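Local structure of Ceg4 (Legionella pneumophila subsp. pneumophila, 6AOK) at residues A[96-101]-A[126-131]; A[142-147]-A[173-178]. The protein acts as a HAD-like phosphotyrosine phosphatase, a bacterial effector that attenuates activation of eukaryotic MAPK pathways. All coordinates share one frame; numbering follows the deposited sequence.

Contact 1. Residues A[96-101]-A[126-131]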
loop_
_atom_site.group_PDB
_atom_site.type_symbol
_atom_site.label_atom_id
_atom_site.label_comp_id
_atom_site.label_asym_id
_atom_site.label_seq_id
_atom_site.Cartn_x
_atom_site.Cartn_y
_atom_site.Cartn_z
ATOM N N PHE A 96 9.268 5.078 3.728
ATOM C CA PHE A 96 9.319 3.626 3.585
ATOM C C PHE A 96 9.094 3.185 2.139
ATOM O O PHE A 96 9.885 2.395 1.589
ATOM C CB PHE A 96 8.263 2.976 4.466
ATOM C CG PHE A 96 8.222 1.474 4.356
ATOM C CD1 PHE A 96 9.060 0.678 5.116
ATOM C CD2 PHE A 96 7.314 0.854 3.491
ATOM C CE1 PHE A 96 8.970 -0.725 5.019
ATOM C CE2 PHE A 96 7.260 -0.493 3.374
ATOM C CZ PHE A 96 8.073 -1.294 4.148
ATOM N N PHE A 97 8.017 3.682 1.509
ATOM C CA PHE A 97 7.731 3.294 0.129
ATOM C C PHE A 97 8.756 3.806 -0.867
ATOM O O PHE A 97 9.041 3.110 -1.845
ATOM C CB PHE A 97 6.304 3.719 -0.236
ATOM C CG PHE A 97 5.319 2.817 0.396
ATOM C CD1 PHE A 97 5.162 1.528 -0.090
ATOM C CD2 PHE A 97 4.664 3.171 1.556
ATOM C CE1 PHE A 97 4.312 0.628 0.534
ATOM C CE2 PHE A 97 3.802 2.265 2.211
ATOM C CZ PHE A 97 3.637 0.982 1.689
ATOM N N HIS A 98 9.355 4.985 -0.657
ATOM C CA HIS A 98 10.459 5.347 -1.534
ATOM C C HIS A 98 11.579 4.323 -1.421
ATOM O O HIS A 98 12.205 3.964 -2.418
ATOM C CB HIS A 98 11.013 6.750 -1.220
ATOM C CG HIS A 98 10.209 7.874 -1.817
ATOM N ND1 HIS A 98 9.877 7.931 -3.159
ATOM C CD2 HIS A 98 9.648 8.969 -1.243
ATOM C CE1 HIS A 98 9.156 9.019 -3.387
ATOM N NE2 HIS A 98 9.026 9.680 -2.244
ATOM N N GLU A 99 11.853 3.838 -0.223
ATOM C CA GLU A 99 12.912 2.842 -0.106
ATOM C C GLU A 99 12.517 1.520 -0.786
ATOM O O GLU A 99 13.297 0.938 -1.553
ATOM C CB GLU A 99 13.231 2.604 1.357
ATOM C CG GLU A 99 14.228 1.521 1.536
ATOM C CD GLU A 99 15.621 1.992 1.193
ATOM O OE1 GLU A 99 15.931 3.203 1.350
ATOM O OE2 GLU A 99 16.410 1.140 0.758
ATOM N N VAL A 100 11.315 1.023 -0.522
ATOM C CA VAL A 100 11.066 -0.331 -0.995
ATOM C C VAL A 100 10.699 -0.365 -2.477
ATOM O O VAL A 100 10.890 -1.400 -3.134
ATOM C CB VAL A 100 9.989 -1.035 -0.151
ATOM C CG1 VAL A 100 10.507 -1.262 1.301
ATOM C CG2 VAL A 100 8.653 -0.268 -0.160
ATOM N N LEU A 101 10.163 0.726 -3.022
ATOM C CA LEU A 101 9.807 0.696 -4.429
ATOM C C LEU A 101 11.004 0.946 -5.322
ATOM O O LEU A 101 10.849 0.901 -6.538
ATOM C CB LEU A 101 8.740 1.731 -4.748
ATOM C CG LEU A 101 7.399 1.448 -4.095
ATOM C CD1 LEU A 101 6.358 2.626 -4.290
ATOM C CD2 LEU A 101 6.834 0.093 -4.627
ATOM N N GLN A 126 1.667 12.366 -3.749
ATOM C CA GLN A 126 2.690 12.483 -2.713
ATOM C C GLN A 126 4.104 12.277 -3.242
ATOM O O GLN A 126 5.030 12.067 -2.454
ATOM C CB GLN A 126 2.363 11.561 -1.526
ATOM C CG GLN A 126 1.032 12.034 -0.809
ATOM C CD GLN A 126 0.840 11.377 0.525
ATOM O OE1 GLN A 126 0.047 10.438 0.665
ATOM N NE2 GLN A 126 1.573 11.847 1.523
ATOM N N GLY A 127 4.310 12.450 -4.524
ATOM C CA GLY A 127 5.646 12.667 -5.032
ATOM C C GLY A 127 6.266 11.437 -5.625
ATOM O O GLY A 127 7.464 11.442 -5.886
ATOM N N PHE A 128 5.503 10.367 -5.783
ATOM C CA PHE A 128 6.044 9.158 -6.377
ATOM C C PHE A 128 6.047 9.210 -7.900
ATOM O O PHE A 128 5.103 9.684 -8.522
ATOM C CB PHE A 128 5.245 7.959 -5.858
ATOM C CG PHE A 128 5.613 7.609 -4.458
ATOM C CD1 PHE A 128 5.048 8.291 -3.404
ATOM C CD2 PHE A 128 6.609 6.679 -4.197
ATOM C CE1 PHE A 128 5.382 7.973 -2.080
ATOM C CE2 PHE A 128 6.973 6.363 -2.886
ATOM C CZ PHE A 128 6.354 6.996 -1.830
ATOM N N SER A 129 7.115 8.691 -8.511
ATOM C CA SER A 129 7.228 8.684 -9.962
ATOM C C SER A 129 6.424 7.523 -10.541
ATOM O O SER A 129 6.079 6.583 -9.843
ATOM C CB SER A 129 8.684 8.554 -10.381
ATOM O OG SER A 129 9.099 7.231 -10.056
ATOM N N ASP A 130 6.132 7.601 -11.842
ATOM C CA ASP A 130 5.448 6.488 -12.488
ATOM C C ASP A 130 6.255 5.206 -12.364
ATOM O O ASP A 130 5.681 4.124 -12.162
ATOM C CB ASP A 130 5.193 6.805 -13.949
ATOM C CG ASP A 130 4.168 7.909 -14.136
ATOM O OD1 ASP A 130 3.324 8.100 -13.239
ATOM O OD2 ASP A 130 4.204 8.586 -15.197
ATOM N N GLU A 131 7.594 5.319 -12.473
ATOM C CA GLU A 131 8.474 4.168 -12.297
ATOM C C GLU A 131 8.273 3.516 -10.937
ATOM O O GLU A 131 8.166 2.285 -10.836
ATOM C CB GLU A 131 9.933 4.588 -12.465
ATOM C CG GLU A 131 10.856 3.397 -12.489
ATOM C CD GLU A 131 12.319 3.801 -12.371
ATOM O OE1 GLU A 131 12.684 4.915 -12.844
ATOM O OE2 GLU A 131 13.093 3.001 -11.789
HETATM O O HOH W 1 7.641 12.199 -1.865
HETATM O O HOH W 2 11.774 2.563 -8.737
#
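The phenyl ring of F128 lies flat against the imidazole of H98 and reaches past it to CB of F97. At CB of F128, chi1 of -76° sets CG anti to the residue's own carbonyl carbon and sends the ring back toward helix 91-100. CG and CD1 only skirt the imidazole, and CE1 runs beside H98 NE2. F128 CD2 comes closer, 3.6 Å from H98 CE1, and F128 CE2 sits 3.3 Å from H98 ND1, over the imidazole face and displaced toward its rim. The two rings form an offset stack, centroids 3.9 Å apart and planes inclined by 16°. F128 CE2 also touches L101 CD1, at 4.0 Å, while F128 CZ, the far end of the ring, abuts F97 CB at 3.6 Å. G127, with its positive phi, is the C-prime residue of the Schellman motif that ends helix 116-125, where F128 N bonds to F123 O and G127 N to K124 O; F128 thus enters the contact directly from a helix terminus. The imidazole is held at both nitrogens: ND1 is hydrogen-bonded to E132, and H98 NE2 meets a water 2.9 Å away. That water, in the imidazole plane, donates to Q126 O at 2.7 Å, tying the stacked histidine to the end of helix 116-125. F123 meets the rings of both F97 and F128 edge-to-face.

Contact 2. Residues A[142-147]-A[173-178]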
loop_
_atom_site.group_PDB
_atom_site.type_symbol
_atom_site.label_atom_id
_atom_site.label_comp_id
_atom_site.label_asym_id
_atom_site.label_seq_id
_atom_site.Cartn_x
_atom_site.Cartn_y
_atom_site.Cartn_z
ATOM N N GLY A 142 -11.071 -7.984 -2.964
ATOM C CA GLY A 142 -11.899 -7.792 -1.804
ATOM C C GLY A 142 -11.853 -8.960 -0.862
ATOM O O GLY A 142 -12.357 -8.863 0.255
ATOM N N TYR A 143 -11.230 -10.053 -1.271
ATOM C CA TYR A 143 -11.098 -11.225 -0.416
ATOM C C TYR A 143 -9.600 -11.406 -0.217
ATOM O O TYR A 143 -8.912 -11.965 -1.087
ATOM C CB TYR A 143 -11.738 -12.452 -1.062
ATOM C CG TYR A 143 -11.714 -13.686 -0.178
ATOM C CD1 TYR A 143 -11.673 -13.576 1.225
ATOM C CD2 TYR A 143 -11.745 -14.967 -0.752
ATOM C CE1 TYR A 143 -11.685 -14.712 2.034
ATOM C CE2 TYR A 143 -11.730 -16.086 0.023
ATOM C CZ TYR A 143 -11.708 -15.964 1.403
ATOM O OH TYR A 143 -11.686 -17.110 2.116
ATOM N N LYS A 144 -9.089 -10.905 0.919
ATOM C CA LYS A 144 -7.643 -10.841 1.084
ATOM C C LYS A 144 -6.998 -12.227 1.145
ATOM O O LYS A 144 -5.862 -12.399 0.681
ATOM C CB LYS A 144 -7.312 -10.011 2.335
ATOM C CG LYS A 144 -7.805 -8.559 2.210
ATOM C CD LYS A 144 -6.910 -7.560 3.007
ATOM C CE LYS A 144 -7.508 -6.169 2.958
ATOM N NZ LYS A 144 -6.702 -5.102 3.652
ATOM N N PHE A 145 -7.670 -13.213 1.740
ATOM C CA PHE A 145 -7.082 -14.552 1.761
ATOM C C PHE A 145 -6.794 -15.034 0.343
ATOM O O PHE A 145 -5.711 -15.551 0.066
ATOM C CB PHE A 145 -7.987 -15.571 2.463
ATOM C CG PHE A 145 -7.444 -16.987 2.359
ATOM C CD1 PHE A 145 -6.465 -17.417 3.223
ATOM C CD2 PHE A 145 -7.844 -17.830 1.330
ATOM C CE1 PHE A 145 -5.923 -18.722 3.118
ATOM C CE2 PHE A 145 -7.314 -19.102 1.193
ATOM C CZ PHE A 145 -6.339 -19.555 2.113
ATOM N N ASN A 146 -7.768 -14.896 -0.567
ATOM C CA ASN A 146 -7.554 -15.406 -1.921
ATOM C C ASN A 146 -6.507 -14.583 -2.633
ATOM O O ASN A 146 -5.694 -15.125 -3.401
ATOM C CB ASN A 146 -8.866 -15.386 -2.720
ATOM C CG ASN A 146 -9.627 -16.715 -2.621
ATOM O OD1 ASN A 146 -9.176 -17.681 -1.960
ATOM N ND2 ASN A 146 -10.807 -16.768 -3.260
ATOM N N ASP A 147 -6.508 -13.265 -2.400
ATOM C CA ASP A 147 -5.520 -12.426 -3.068
ATOM C C ASP A 147 -4.099 -12.804 -2.646
ATOM O O ASP A 147 -3.203 -12.906 -3.492
ATOM C CB ASP A 147 -5.799 -10.955 -2.791
ATOM C CG ASP A 147 -6.848 -10.358 -3.767
ATOM O OD1 ASP A 147 -7.235 -11.043 -4.742
ATOM O OD2 ASP A 147 -7.298 -9.212 -3.571
ATOM N N ALA A 173 -5.929 -11.474 9.720
ATOM C CA ALA A 173 -5.949 -12.894 10.041
ATOM C C ALA A 173 -6.005 -13.736 8.776
ATOM O O ALA A 173 -5.365 -14.788 8.708
ATOM C CB ALA A 173 -7.143 -13.202 10.959
ATOM N N GLU A 174 -6.787 -13.293 7.782
ATOM C CA GLU A 174 -6.809 -13.913 6.451
ATOM C C GLU A 174 -5.458 -13.891 5.759
ATOM O O GLU A 174 -5.043 -14.892 5.183
ATOM C CB GLU A 174 -7.815 -13.196 5.544
ATOM C CG GLU A 174 -9.288 -13.432 5.936
ATOM C CD GLU A 174 -10.207 -12.722 4.945
ATOM O OE1 GLU A 174 -9.811 -12.479 3.776
ATOM O OE2 GLU A 174 -11.347 -12.439 5.335
HETATM N N MSE A 175 -4.787 -12.759 5.741
HETATM C CA MSE A 175 -3.511 -12.725 5.095
HETATM C C MSE A 175 -2.510 -13.609 5.800
HETATM O O MSE A 175 -1.779 -14.308 5.187
HETATM C CB MSE A 175 -2.976 -11.316 4.991
HETATM C CG MSE A 175 -3.932 -10.394 4.256
HETATM SE SE MSE A 175 -3.057 -8.818 3.460
HETATM C CE MSE A 175 -3.128 -7.787 5.142
ATOM N N LEU A 176 -2.533 -13.572 7.109
ATOM C CA LEU A 176 -1.612 -14.417 7.883
ATOM C C LEU A 176 -1.867 -15.902 7.627
ATOM O O LEU A 176 -0.923 -16.690 7.500
ATOM C CB LEU A 176 -1.771 -14.097 9.362
ATOM C CG LEU A 176 -0.835 -14.881 10.257
ATOM C CD1 LEU A 176 0.657 -14.480 10.022
ATOM C CD2 LEU A 176 -1.260 -14.657 11.728
ATOM N N ARG A 177 -3.151 -16.298 7.557
ATOM C CA ARG A 177 -3.522 -17.671 7.188
ATOM C C ARG A 177 -2.949 -18.066 5.823
ATOM O O ARG A 177 -2.435 -19.181 5.641
ATOM C CB ARG A 177 -5.057 -17.775 7.165
ATOM C CG ARG A 177 -5.630 -19.109 7.539
ATOM C CD ARG A 177 -6.868 -18.937 8.477
ATOM N NE ARG A 177 -7.762 -17.868 8.019
ATOM C CZ ARG A 177 -8.343 -16.973 8.828
ATOM N NH1 ARG A 177 -8.133 -17.012 10.145
ATOM N NH2 ARG A 177 -9.123 -16.029 8.332
ATOM N N ALA A 178 -3.056 -17.161 4.841
ATOM C CA ALA A 178 -2.569 -17.417 3.491
ATOM C C ALA A 178 -1.051 -17.565 3.472
ATOM O O ALA A 178 -0.500 -18.445 2.794
ATOM C CB ALA A 178 -3.024 -16.279 2.564
HETATM O O HOH W 3 -11.051 -10.124 3.138
#
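Polar contacts centre on OE1 of E174, which accepts a hydrogen bond from the backbone N of F145 at 3.0 Å, with an N-H...O angle of 153°. The oxygen uses its anti lone pair, the one turned away from OE2, and the extended glutamate chain carries it to the first turn of helix 144-153. A water 2.7 Å from E174 OE1 and 3.1 Å from K144 N can bridge the two, so the carboxylate probably serves the helix start through solvent as well as directly. Its negative charge at this N-terminus would probably be stabilised by the helix dipole. Y143, the N-cap residue, brings its ring across the carboxylate, CD1 lying 3.3 Å from E174 OE1 with the two planes 71° apart. The backbone O of E174 lies at the ring edge of F145.

Apolar contacts flank this group. With CG of F145 anti to its backbone N (chi1 174°), the ring reaches along helix 169-180, and F145 CD1 packs on A178 CB at 3.7 Å. Toward the protein interior, K144 CB meets CG of the selenomethionine M175 at 3.9 Å.

The extended lysine chain runs on alongside M175, CD near SE, to the active site, where NZ forms salt bridges with D18, a magnesium ligand, and D166 and donates to V111 O. A lysine at the start of a helix, beside the first aspartate of the DxDx(T/V) sequence, is characteristic of the HAD phosphatase site.

Overall arrangement
Contacts 1 and 2 lie on opposite sides of the chain's centre, their own centres 25 Å apart and their nearest atoms about 12 Å from one another. They follow in series along the chain, each joining an element before a strand of the parallel sheet to one after it in the chain: 106-111 falls between the segments of contact 1 and 161-165 between those of contact 2. Their relation to the magnesium site, formed by D18, D20 and D167, differs. In contact 2 the side chain of K144 is about 5 Å from the bound magnesium ion; the F97 side chain of contact 1 is about 12 Å from it and about 9 Å from that of D18.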